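Long-range contacts in malonyl CoA-acyl carrier protein transacylase (PDB 3EZO), which probably catalyses transfer of the malonyl group from malonyl-CoA to holo-acyl carrier protein, the reaction that supplies malonyl-ACP for fatty acid synthesis: residues S43-Q48 with A112-L117; R81-A86 with A307-A312; A139-L144 with K184-A189; G160-V165 with A180-A185; P170-I175 with T291-G296. All blocks are in the same frame, centred on the assembly; numbering follows the deposited sequence.

Contact 1: residues S43-Q48 with A112-L117; sequences SDALGQ and AFRDAL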
# COMPACT_ATOMS: atom_id res chain seq x y z
N SER A 43 -5.83 -12.71 -14.69
CA SER A 43 -5.55 -14.17 -14.91
C SER A 43 -4.76 -14.37 -16.19
O SER A 43 -3.77 -15.15 -16.27
CB SER A 43 -6.86 -14.98 -14.97
OG SER A 43 -7.64 -14.79 -13.78
N ASP A 44 -5.16 -13.65 -17.22
CA ASP A 44 -4.40 -13.73 -18.46
C ASP A 44 -2.95 -13.25 -18.25
O ASP A 44 -2.03 -13.89 -18.75
CB ASP A 44 -5.09 -12.96 -19.59
CG ASP A 44 -4.22 -12.86 -20.84
OD1 ASP A 44 -3.70 -13.89 -21.32
OD2 ASP A 44 -4.04 -11.74 -21.36
N ALA A 45 -2.75 -12.13 -17.54
CA ALA A 45 -1.39 -11.64 -17.30
C ALA A 45 -0.56 -12.59 -16.40
O ALA A 45 0.61 -12.79 -16.64
CB ALA A 45 -1.42 -10.22 -16.71
N LEU A 46 -1.17 -13.19 -15.38
CA LEU A 46 -0.43 -13.93 -14.36
C LEU A 46 -0.42 -15.45 -14.53
O LEU A 46 0.41 -16.14 -13.93
CB LEU A 46 -0.94 -13.58 -12.97
CG LEU A 46 -0.81 -12.08 -12.64
CD1 LEU A 46 -1.56 -11.72 -11.35
CD2 LEU A 46 0.62 -11.66 -12.55
N GLY A 47 -1.31 -15.99 -15.37
CA GLY A 47 -1.28 -17.41 -15.66
C GLY A 47 -2.04 -18.26 -14.69
O GLY A 47 -2.07 -19.48 -14.83
N GLN A 48 -2.71 -17.66 -13.71
CA GLN A 48 -3.63 -18.42 -12.88
C GLN A 48 -4.97 -17.73 -12.70
O GLN A 48 -5.08 -16.52 -12.88
CB GLN A 48 -3.00 -18.74 -11.51
CG GLN A 48 -3.10 -17.64 -10.52
CD GLN A 48 -2.59 -18.03 -9.13
OE1 GLN A 48 -1.58 -17.50 -8.66
NE2 GLN A 48 -3.30 -18.95 -8.47
N ALA A 112 0.13 1.10 -17.39
CA ALA A 112 -1.01 0.31 -17.83
C ALA A 112 -1.22 -0.86 -16.86
O ALA A 112 -0.26 -1.50 -16.40
CB ALA A 112 -0.78 -0.20 -19.29
N PHE A 113 -2.47 -1.14 -16.53
CA PHE A 113 -2.81 -2.25 -15.64
C PHE A 113 -2.16 -3.55 -16.08
O PHE A 113 -1.61 -4.25 -15.26
CB PHE A 113 -4.31 -2.37 -15.46
CG PHE A 113 -4.76 -3.51 -14.55
CD1 PHE A 113 -4.29 -3.62 -13.23
CD2 PHE A 113 -5.66 -4.47 -15.00
CE1 PHE A 113 -4.71 -4.67 -12.37
CE2 PHE A 113 -6.13 -5.50 -14.15
CZ PHE A 113 -5.64 -5.60 -12.84
N ARG A 114 -2.15 -3.80 -17.38
CA ARG A 114 -1.57 -5.01 -17.93
C ARG A 114 -0.09 -5.07 -17.62
O ARG A 114 0.45 -6.16 -17.46
CB ARG A 114 -1.81 -5.07 -19.46
CG ARG A 114 -1.24 -6.24 -20.20
CD ARG A 114 -1.78 -7.56 -19.67
NE ARG A 114 -1.16 -8.72 -20.31
CZ ARG A 114 0.03 -9.23 -19.99
NH1 ARG A 114 0.78 -8.70 -18.99
NH2 ARG A 114 0.46 -10.29 -20.67
N ASP A 115 0.57 -3.90 -17.54
CA ASP A 115 2.00 -3.86 -17.17
C ASP A 115 2.20 -3.91 -15.67
O ASP A 115 3.20 -4.44 -15.19
CB ASP A 115 2.71 -2.62 -17.73
CG ASP A 115 2.65 -2.58 -19.24
OD1 ASP A 115 2.44 -3.66 -19.86
OD2 ASP A 115 2.78 -1.48 -19.82
N ALA A 116 1.26 -3.36 -14.94
CA ALA A 116 1.38 -3.30 -13.49
C ALA A 116 1.33 -4.70 -12.85
O ALA A 116 1.88 -4.92 -11.77
CB ALA A 116 0.31 -2.37 -12.89
N LEU A 117 0.69 -5.64 -13.53
CA LEU A 117 0.47 -6.96 -12.97
C LEU A 117 1.80 -7.73 -12.77
O LEU A 117 2.14 -8.05 -11.63
CB LEU A 117 -0.59 -7.71 -13.80
CG LEU A 117 -2.04 -7.26 -13.54
CD1 LEU A 117 -2.94 -7.52 -14.77
CD2 LEU A 117 -2.61 -7.89 -12.26
O HOH W 1 2.22 -10.76 -17.81

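Contact 2: residues R81-A86 with A307-A312; sequences RAWQQA and ASLDEA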
# COMPACT_ATOMS: atom_id res chain seq x y z
N ARG A 81 -12.33 0.60 -11.57
CA ARG A 81 -13.01 0.41 -12.84
C ARG A 81 -14.56 0.36 -12.63
O ARG A 81 -15.30 0.89 -13.43
CB ARG A 81 -12.47 -0.82 -13.59
CG ARG A 81 -11.17 -0.60 -14.37
CD ARG A 81 -10.70 -1.85 -15.06
NE ARG A 81 -9.62 -1.67 -16.03
CZ ARG A 81 -8.93 -2.68 -16.56
NH1 ARG A 81 -9.17 -3.92 -16.18
NH2 ARG A 81 -7.97 -2.48 -17.44
N ALA A 82 -15.04 -0.25 -11.54
CA ALA A 82 -16.50 -0.26 -11.21
C ALA A 82 -17.02 1.14 -10.92
O ALA A 82 -18.16 1.51 -11.27
CB ALA A 82 -16.76 -1.14 -10.01
N TRP A 83 -16.20 1.92 -10.22
CA TRP A 83 -16.54 3.31 -9.95
C TRP A 83 -16.78 4.05 -11.29
O TRP A 83 -17.78 4.72 -11.45
CB TRP A 83 -15.45 3.97 -9.11
CG TRP A 83 -15.54 5.45 -8.95
CD1 TRP A 83 -14.91 6.37 -9.70
CD2 TRP A 83 -16.29 6.17 -7.97
NE1 TRP A 83 -15.19 7.63 -9.24
CE2 TRP A 83 -16.04 7.54 -8.18
CE3 TRP A 83 -17.15 5.80 -6.94
CZ2 TRP A 83 -16.62 8.53 -7.40
CZ3 TRP A 83 -17.72 6.77 -6.17
CH2 TRP A 83 -17.45 8.13 -6.40
N GLN A 84 -15.88 3.87 -12.24
CA GLN A 84 -16.01 4.50 -13.57
C GLN A 84 -17.24 4.02 -14.36
O GLN A 84 -17.93 4.88 -14.94
CB GLN A 84 -14.77 4.25 -14.44
CG GLN A 84 -13.50 4.95 -13.96
CD GLN A 84 -12.29 4.50 -14.76
OE1 GLN A 84 -11.93 3.33 -14.73
NE2 GLN A 84 -11.64 5.42 -15.48
N GLN A 85 -17.42 2.68 -14.42
CA GLN A 85 -18.56 2.02 -15.07
C GLN A 85 -19.88 2.57 -14.53
O GLN A 85 -20.84 2.69 -15.29
CB GLN A 85 -18.51 0.44 -14.99
CG GLN A 85 -19.58 -0.36 -15.92
CD GLN A 85 -19.91 -1.86 -15.51
OE1 GLN A 85 -19.04 -2.64 -15.18
NE2 GLN A 85 -21.19 -2.25 -15.61
N ALA A 86 -19.90 2.91 -13.25
CA ALA A 86 -21.04 3.51 -12.58
C ALA A 86 -21.16 5.00 -12.84
O ALA A 86 -22.10 5.63 -12.34
CB ALA A 86 -20.97 3.26 -11.04
N ALA A 307 -23.00 -1.50 -2.85
CA ALA A 307 -23.68 -0.61 -1.93
C ALA A 307 -22.77 0.54 -1.48
O ALA A 307 -23.16 1.72 -1.51
CB ALA A 307 -24.22 -1.41 -0.72
N SER A 308 -21.55 0.20 -1.09
CA SER A 308 -20.58 1.20 -0.63
C SER A 308 -20.26 2.16 -1.81
O SER A 308 -20.14 3.35 -1.59
CB SER A 308 -19.31 0.52 -0.11
OG SER A 308 -18.71 -0.30 -1.13
N LEU A 309 -20.16 1.62 -3.04
CA LEU A 309 -19.93 2.44 -4.22
C LEU A 309 -21.02 3.51 -4.37
O LEU A 309 -20.73 4.68 -4.55
CB LEU A 309 -19.83 1.60 -5.49
CG LEU A 309 -19.35 2.21 -6.84
CD1 LEU A 309 -19.03 1.05 -7.80
CD2 LEU A 309 -20.35 3.15 -7.48
N ASP A 310 -22.29 3.09 -4.28
CA ASP A 310 -23.40 4.08 -4.31
C ASP A 310 -23.35 5.13 -3.23
O ASP A 310 -23.58 6.30 -3.50
CB ASP A 310 -24.76 3.38 -4.30
CG ASP A 310 -25.07 2.74 -5.61
OD1 ASP A 310 -24.40 3.11 -6.60
OD2 ASP A 310 -25.92 1.82 -5.65
N GLU A 311 -23.03 4.74 -2.00
CA GLU A 311 -22.83 5.74 -0.97
C GLU A 311 -21.65 6.67 -1.26
O GLU A 311 -21.66 7.84 -0.88
CB GLU A 311 -22.64 5.07 0.41
CG GLU A 311 -23.94 4.58 1.03
CD GLU A 311 -24.98 5.73 1.22
OE1 GLU A 311 -24.70 6.70 1.97
OE2 GLU A 311 -26.06 5.65 0.59
N ALA A 312 -20.62 6.16 -1.91
CA ALA A 312 -19.47 6.98 -2.26
C ALA A 312 -19.85 7.94 -3.39
O ALA A 312 -19.49 9.12 -3.36
CB ALA A 312 -18.29 6.11 -2.65

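Contact 3: residues A139-L144 with K184-A189; sequences AAILGL and KACEIA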
# COMPACT_ATOMS: atom_id res chain seq x y z
N ALA A 139 7.43 -4.84 13.10
CA ALA A 139 6.61 -4.78 14.31
C ALA A 139 5.73 -3.55 14.33
O ALA A 139 6.08 -2.52 13.76
CB ALA A 139 7.49 -4.81 15.58
N ALA A 140 4.62 -3.65 15.04
CA ALA A 140 3.64 -2.58 15.16
C ALA A 140 3.75 -1.96 16.52
O ALA A 140 3.70 -2.65 17.52
CB ALA A 140 2.21 -3.11 14.93
N ILE A 141 3.91 -0.65 16.55
CA ILE A 141 4.02 0.09 17.79
C ILE A 141 2.85 1.04 17.89
O ILE A 141 2.63 1.89 17.00
CB ILE A 141 5.30 0.92 17.88
CG1 ILE A 141 6.49 0.11 17.32
CG2 ILE A 141 5.50 1.38 19.35
CD1 ILE A 141 6.94 -1.07 18.17
N LEU A 142 2.10 0.90 18.97
CA LEU A 142 0.91 1.70 19.19
C LEU A 142 1.09 2.53 20.43
O LEU A 142 1.57 2.00 21.44
CB LEU A 142 -0.29 0.78 19.40
CG LEU A 142 -1.08 0.31 18.18
CD1 LEU A 142 -0.29 -0.57 17.24
CD2 LEU A 142 -2.42 -0.42 18.69
N GLY A 143 0.68 3.80 20.36
CA GLY A 143 0.69 4.69 21.49
C GLY A 143 1.84 5.71 21.55
O GLY A 143 1.79 6.58 22.38
N LEU A 144 2.88 5.60 20.71
CA LEU A 144 4.00 6.56 20.74
C LEU A 144 4.03 7.43 19.48
O LEU A 144 3.79 6.92 18.39
CB LEU A 144 5.35 5.83 20.92
CG LEU A 144 5.49 4.89 22.12
CD1 LEU A 144 6.87 4.15 22.13
CD2 LEU A 144 5.24 5.74 23.40
N LYS A 184 14.38 -5.74 20.62
CA LYS A 184 14.82 -4.70 21.57
C LYS A 184 13.99 -3.42 21.46
O LYS A 184 13.67 -2.78 22.47
CB LYS A 184 16.30 -4.36 21.31
CG LYS A 184 16.90 -3.38 22.29
CD LYS A 184 16.95 -3.97 23.67
CE LYS A 184 17.50 -2.96 24.65
NZ LYS A 184 18.88 -2.51 24.23
N ALA A 185 13.61 -3.06 20.23
CA ALA A 185 12.76 -1.87 20.04
C ALA A 185 11.41 -2.08 20.70
O ALA A 185 10.90 -1.16 21.35
CB ALA A 185 12.59 -1.52 18.54
N CYS A 186 10.81 -3.26 20.56
CA CYS A 186 9.55 -3.54 21.29
C CYS A 186 9.69 -3.39 22.82
O CYS A 186 8.87 -2.77 23.50
CB CYS A 186 8.99 -4.92 20.91
SG CYS A 186 8.43 -4.97 19.21
N GLU A 187 10.77 -3.94 23.34
CA GLU A 187 11.06 -3.87 24.77
C GLU A 187 11.21 -2.42 25.23
O GLU A 187 10.54 -1.97 26.17
CB GLU A 187 12.34 -4.65 24.98
CG GLU A 187 12.75 -4.94 26.34
CD GLU A 187 14.16 -5.52 26.31
OE1 GLU A 187 14.33 -6.60 25.67
OE2 GLU A 187 15.09 -4.84 26.84
N ILE A 188 12.04 -1.65 24.53
CA ILE A 188 12.20 -0.22 24.83
C ILE A 188 10.85 0.53 24.72
O ILE A 188 10.49 1.33 25.61
CB ILE A 188 13.28 0.45 23.92
CG1 ILE A 188 14.65 -0.19 24.16
CG2 ILE A 188 13.36 1.95 24.18
CD1 ILE A 188 15.75 0.40 23.34
N ALA A 189 10.09 0.22 23.66
CA ALA A 189 8.83 0.91 23.39
C ALA A 189 7.88 0.73 24.56
O ALA A 189 7.25 1.70 25.03
CB ALA A 189 8.20 0.41 22.14

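Contact 4: residues G160-V165 with A180-A185; sequences GVVEAV and AGIEKA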
# COMPACT_ATOMS: atom_id res chain seq x y z
N GLY A 160 21.18 -4.25 16.58
CA GLY A 160 20.94 -4.58 15.18
C GLY A 160 20.10 -3.44 14.58
O GLY A 160 19.32 -2.80 15.27
N VAL A 161 20.26 -3.22 13.27
CA VAL A 161 19.52 -2.16 12.55
C VAL A 161 18.03 -2.33 12.74
O VAL A 161 17.52 -3.44 12.66
CB VAL A 161 19.90 -2.16 11.05
CG1 VAL A 161 19.00 -1.29 10.23
CG2 VAL A 161 21.36 -1.74 10.90
N VAL A 162 17.36 -1.22 13.04
CA VAL A 162 15.90 -1.17 13.15
C VAL A 162 15.48 0.25 12.95
O VAL A 162 16.14 1.20 13.44
CB VAL A 162 15.38 -1.76 14.53
CG1 VAL A 162 16.07 -1.10 15.74
CG2 VAL A 162 13.88 -1.69 14.62
N GLU A 163 14.39 0.42 12.20
CA GLU A 163 13.97 1.75 11.72
C GLU A 163 12.46 1.89 11.76
O GLU A 163 11.77 0.89 11.68
CB GLU A 163 14.42 1.96 10.26
CG GLU A 163 15.95 2.03 10.08
CD GLU A 163 16.40 1.76 8.64
OE1 GLU A 163 15.55 1.39 7.77
OE2 GLU A 163 17.62 1.92 8.38
N ALA A 164 11.97 3.12 11.86
CA ALA A 164 10.53 3.39 11.78
C ALA A 164 10.18 3.54 10.28
O ALA A 164 10.70 4.42 9.60
CB ALA A 164 10.16 4.61 12.58
N VAL A 165 9.37 2.62 9.76
CA VAL A 165 9.24 2.47 8.30
C VAL A 165 7.84 2.68 7.71
O VAL A 165 7.72 2.79 6.50
CB VAL A 165 9.83 1.11 7.80
CG1 VAL A 165 11.29 0.91 8.30
CG2 VAL A 165 8.93 -0.12 8.19
N ALA A 180 16.82 -9.04 16.01
CA ALA A 180 17.26 -8.49 17.32
C ALA A 180 16.85 -7.04 17.56
O ALA A 180 16.41 -6.68 18.68
CB ALA A 180 18.80 -8.63 17.49
N GLY A 181 17.02 -6.19 16.55
CA GLY A 181 16.65 -4.78 16.65
C GLY A 181 15.16 -4.61 16.94
O GLY A 181 14.76 -3.79 17.78
N ILE A 182 14.35 -5.37 16.20
CA ILE A 182 12.90 -5.35 16.36
C ILE A 182 12.51 -5.77 17.78
O ILE A 182 11.76 -5.08 18.43
CB ILE A 182 12.26 -6.30 15.32
CG1 ILE A 182 12.24 -5.61 13.95
CG2 ILE A 182 10.90 -6.80 15.79
CD1 ILE A 182 11.49 -4.37 13.94
N GLU A 183 13.05 -6.89 18.26
CA GLU A 183 12.82 -7.33 19.66
C GLU A 183 13.18 -6.27 20.71
O GLU A 183 12.36 -5.90 21.57
CB GLU A 183 13.57 -8.64 19.93
CG GLU A 183 12.75 -9.79 19.45
CD GLU A 183 13.46 -11.13 19.58
OE1 GLU A 183 13.98 -11.45 20.68
OE2 GLU A 183 13.47 -11.87 18.57
N LYS A 184 14.38 -5.74 20.62
CA LYS A 184 14.82 -4.70 21.57
C LYS A 184 13.99 -3.42 21.46
O LYS A 184 13.67 -2.78 22.47
CB LYS A 184 16.30 -4.36 21.31
CG LYS A 184 16.90 -3.38 22.29
CD LYS A 184 16.95 -3.97 23.67
CE LYS A 184 17.50 -2.96 24.65
NZ LYS A 184 18.88 -2.51 24.23
N ALA A 185 13.61 -3.06 20.23
CA ALA A 185 12.76 -1.87 20.04
C ALA A 185 11.41 -2.08 20.70
O ALA A 185 10.90 -1.16 21.35
CB ALA A 185 12.59 -1.52 18.54

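Contact 5: residues P170-I175 with T291-G296; sequences PAQVVI and TKRIDG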
# COMPACT_ATOMS: atom_id res chain seq x y z
N PRO A 170 -1.39 9.01 13.60
CA PRO A 170 -0.85 9.37 14.92
C PRO A 170 -0.87 8.18 15.88
O PRO A 170 -1.89 7.50 16.02
CB PRO A 170 -1.83 10.45 15.42
CG PRO A 170 -2.44 11.02 14.17
CD PRO A 170 -2.48 9.90 13.18
N ALA A 171 0.26 7.94 16.53
CA ALA A 171 0.38 6.90 17.51
C ALA A 171 0.27 5.52 16.90
O ALA A 171 0.05 4.53 17.61
CB ALA A 171 -0.66 7.10 18.67
N GLN A 172 0.51 5.42 15.60
CA GLN A 172 0.48 4.15 14.92
C GLN A 172 1.65 4.05 13.90
O GLN A 172 1.63 4.69 12.84
CB GLN A 172 -0.89 4.00 14.29
CG GLN A 172 -1.06 2.78 13.52
CD GLN A 172 -2.57 2.44 13.26
OE1 GLN A 172 -3.50 3.03 13.85
NE2 GLN A 172 -2.79 1.49 12.37
N VAL A 173 2.69 3.30 14.28
CA VAL A 173 3.95 3.24 13.54
C VAL A 173 4.41 1.81 13.43
O VAL A 173 4.39 1.06 14.41
CB VAL A 173 5.04 4.15 14.18
CG1 VAL A 173 6.32 4.11 13.37
CG2 VAL A 173 4.50 5.58 14.37
N VAL A 174 4.80 1.42 12.22
CA VAL A 174 5.41 0.14 12.01
C VAL A 174 6.92 0.33 11.87
O VAL A 174 7.38 1.20 11.14
CB VAL A 174 4.82 -0.58 10.76
CG1 VAL A 174 5.56 -1.88 10.41
CG2 VAL A 174 3.22 -0.81 10.93
N ILE A 175 7.68 -0.54 12.53
CA ILE A 175 9.15 -0.55 12.42
C ILE A 175 9.60 -1.83 11.74
O ILE A 175 8.84 -2.79 11.65
CB ILE A 175 9.79 -0.44 13.84
CG1 ILE A 175 9.53 -1.69 14.70
CG2 ILE A 175 9.22 0.82 14.55
CD1 ILE A 175 10.35 -1.77 16.08
N THR A 291 -7.55 7.51 7.74
CA THR A 291 -7.97 8.88 7.39
C THR A 291 -8.66 9.52 8.60
O THR A 291 -8.33 10.67 8.99
CB THR A 291 -8.93 8.89 6.17
OG1 THR A 291 -8.29 8.31 5.03
CG2 THR A 291 -9.40 10.31 5.83
N LYS A 292 -9.57 8.76 9.23
CA LYS A 292 -10.29 9.24 10.42
C LYS A 292 -9.31 9.71 11.50
O LYS A 292 -9.51 10.75 12.12
CB LYS A 292 -11.20 8.15 11.03
CG LYS A 292 -12.35 7.65 10.17
CD LYS A 292 -13.21 6.60 10.92
CE LYS A 292 -14.42 6.09 10.10
NZ LYS A 292 -14.11 4.89 9.22
N ARG A 293 -8.26 8.93 11.72
CA ARG A 293 -7.27 9.22 12.75
C ARG A 293 -6.34 10.38 12.39
O ARG A 293 -5.89 11.12 13.27
CB ARG A 293 -6.39 7.99 12.98
CG ARG A 293 -7.14 6.68 13.26
CD ARG A 293 -7.39 6.48 14.68
NE ARG A 293 -6.22 6.99 15.38
CZ ARG A 293 -5.05 6.35 15.51
NH1 ARG A 293 -4.88 5.10 15.06
NH2 ARG A 293 -4.06 6.99 16.13
N ILE A 294 -5.99 10.49 11.12
CA ILE A 294 -5.08 11.53 10.66
C ILE A 294 -5.74 12.94 10.71
O ILE A 294 -5.10 13.93 11.10
CB ILE A 294 -4.57 11.20 9.24
CG1 ILE A 294 -3.62 9.99 9.30
CG2 ILE A 294 -3.85 12.40 8.63
CD1 ILE A 294 -3.53 9.17 8.01
N ASP A 295 -7.00 13.02 10.33
CA ASP A 295 -7.66 14.31 10.23
C ASP A 295 -9.15 14.05 10.20
O ASP A 295 -9.69 13.63 9.19
CB ASP A 295 -7.20 15.03 8.95
CG ASP A 295 -7.82 16.43 8.76
OD1 ASP A 295 -8.75 16.82 9.53
OD2 ASP A 295 -7.33 17.14 7.83
N GLY A 296 -9.79 14.34 11.33
CA GLY A 296 -11.22 14.10 11.50
C GLY A 296 -12.13 15.05 10.72
O GLY A 296 -13.34 14.80 10.64

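Contact 1: residues S43-Q48 with A112-L117
A45 and L117 meet in a small helix-to-helix contact at the protein surface, where the last turn of helix 33-46 lies against the first turn of helix 113-128. The methyl of A45 is the hub. Its CB stands 3.7 Å from CD1 of L117 and also lies over one face of the R114 guanidinium, toward the rim of that group, with NH1 of R114 at 3.5 Å from A45 CB. A small residue suits this place, because the flat cation can settle directly on it and the two helices come close, with 6.6 Å between CA of A45 and CA of L117. R114 reaches across by leaving its backbone with CG anti to N (chi1 178°) and then bending at chi2, which swings the guanidinium back over A45. A water joins the same two residues: it donates to A45 O and accepts from R114 NH1, at 2.8 Å from each, giving a carbonyl near the helix end a partner. D44 adds a looser electrostatic term, its OD2 being 4.3 Å from NE of R114, beyond a salt bridge. L46 and L117 cross at about a right angle, with CD1 of L46 4.1 Å from CD2 of L117; the two leucines form the apolar part of the contact beside the arginine. G47, at positive phi, ends the first helix. Helix 65-85 packs on both partners, taking L46 on P70 and L117 on T74, while L117 also rests on A42 and R114 on E41 of helix 33-46.

Contact 2: residues R81-A86 with A307-A312
L309 reaches from helix 306-314 to A82 and W83 in the last turn of helix 65-85 and A86 just past it, and it has the most surface buried here. Its CG is anti to the backbone N (chi1 -170°), which carries the two methyls outward to the other helix, where they divide the work. CD1 sits 3.6 Å from the carbonyl O of A82 and 3.9 Å from A82 CB; CD2 packs on A86, 3.6 Å from its CB, and lies 4.2 Å from CE3 of W83. The alanines, one turn apart, leave room for the forked leucine between them, and the bulky indole bounds the same site. W83 comes second in buried surface. The same first torsion, CG opposite the backbone N, swings its indole out toward A312, which the six-membered part meets: CZ3 of W83 is 3.6 Å from A312 CB, while the backbone carbon C of A312 lies in the ring plane at the edge. A312, the third main contributor, is small enough to let the indole approach the helix backbone. The polar end of the tryptophan is satisfied elsewhere, since NE1 donates to the carbonyl O of A89. All the contacts across the interface are apolar or van der Waals, between helix segments whose axes approach to 10.7 Å at -60°. Strand 299-303, at the edge of the parallel sheet, lies alongside: V303 touches W83, L309 and A312, and A301 touches A312. F13 meets the W83 ring edge-to-face, and F29 in a loop packs on A82.

Contact 3: residues A139-L144 with K184-A189
C186 of helix 179-191 sets its sulfur against strand 136-142, with SG of C186 3.8 Å from CB of A139 and 4.3 Å from CD1 of I141. With SG anti to the carbonyl carbon (chi1 -68°) it spans two residues that point to the same face of the strand. A polarisable, medium-sized group fits well opposite an alanine and the end of an isoleucine. One turn on, A189 presents only a methyl, and larger partners close on it: CG2 of I141 and CD1 of L144 both stand 4.0 Å from A189 CB. The leucine methyl also rests on the backbone, CD1 of L144 lying 3.8 Å from A189 O. L144 lies past the strand end, beyond G143, whose positive phi lets the chain turn there. Every touching residue is buried, and A197 of strand 196-199 packs on C186, I141 and A189, continuing the apolar layer onto the next strand of the sheet. Strand and helix segments run nearly parallel, at 11° and 9.7 Å between axes. With helix 146-156 on the same face, the order strand-helix-strand-strand-helix-strand makes this the ferredoxin-like subdomain of the transacylase family.

Contact 4: residues G160-V165 with A180-A185
V162 packs closely on the backbone of G181, its side-chain atom CB lying 3.7 Å from the main-chain atom C of G181. The valine holds CG1 between its backbone N and carbonyl carbon (chi1 53°), a crowded position, and this brings CG1 of V162 to 3.6 Å from G181 O. CG2, anti to N, meets two side chains: CD1 of I182 at 3.7 Å and, one helical turn along, CB of A185 at 4.1 Å. I182 comes to it by folding back at its second torsion (chi2 -60°), which places CD1 on the valine methyl; the two side chains cross obliquely. Glycine suits position 181 because any CB there would collide with the carbonyl oxygens of G160 and V161 and with V162 itself. The bare CA of G181 lies 3.6 Å from G160 O, and the CA atoms of G160 and G181 come within 4.5 Å. G160 has a positive phi, in a backbone shape where a CB would press on the carbonyl O of the residue before. T178 ties the corner together, its OG1 bonding to G181 N and V161 O. The start of helix 179-191 crosses the outermost strand 162-169 at -72°, the second helix of the alpha/beta sandwich that forms the ferredoxin-like subdomain of this family.

Contact 5: residues P170-I175 with T291-G296
OE1 of Q172 accepts a weak hydrogen bond from NH1 of R293, 2.8 Å long but bent, with an N-H...O angle of 118°. The two side chains cross at about a right angle, and their amide and guanidinium planes are 28° apart, with OE1 at the edge of the cation near its plane. Q172 gets there by an extended chain, CG anti to the backbone N (chi1 178°), which carries its amide across from the start of strand 172-176; glutamine gives a carbonyl oxygen at the end of a chain long enough to reach the guanidinium. R293 bends at chi2 and chi3 to bring its guanidinium alongside the turn at P170 and A171, with CB of A171 near the guanidinium plane. The modelled approach of NH2 to the carbonyl of P170 is too short to trust. P170 also makes van der Waals contacts with the helix backbone, its ring atoms CG and CD both lying 3.6 Å from O of R293. The apolar touch is that of P170 CD with CG1 of I294, at 4.0 Å. The compact, rigid proline ring lies against the last turn of the helix. I294 in turn packs on W263, V264 and V267 of helix 263-272, and R293 touches A169 of strand 162-169. The contact thus bridges the hairpin of strands 162-169 and 172-176 to the last turn of helix 286-294, which leads on to strand 299-303.

Contacts 3, 4 and 5 share the small antiparallel sheet. Contacts 3 and 4 lie 9 Å apart between centres and both use helix 179-191; A139 CB and I182 CG2, 4.0 Å apart, join them. Strand 172-176 of contact 5 belongs to this sheet, where probable backbone hydrogen bonds link I141 to V173 and V165 to V174, and contact 5 ties it to helix 286-294. Contacts 1 and 2, whose centres are about 38 and 39 Å from that of contact 3, lie across the chain's centre from contacts 3 and 4 and touch each other through F113 and R81. V165, in the strand of contact 4, touches the predicted active-site residue H207, while the side chain of I182 is about 11 Å from it.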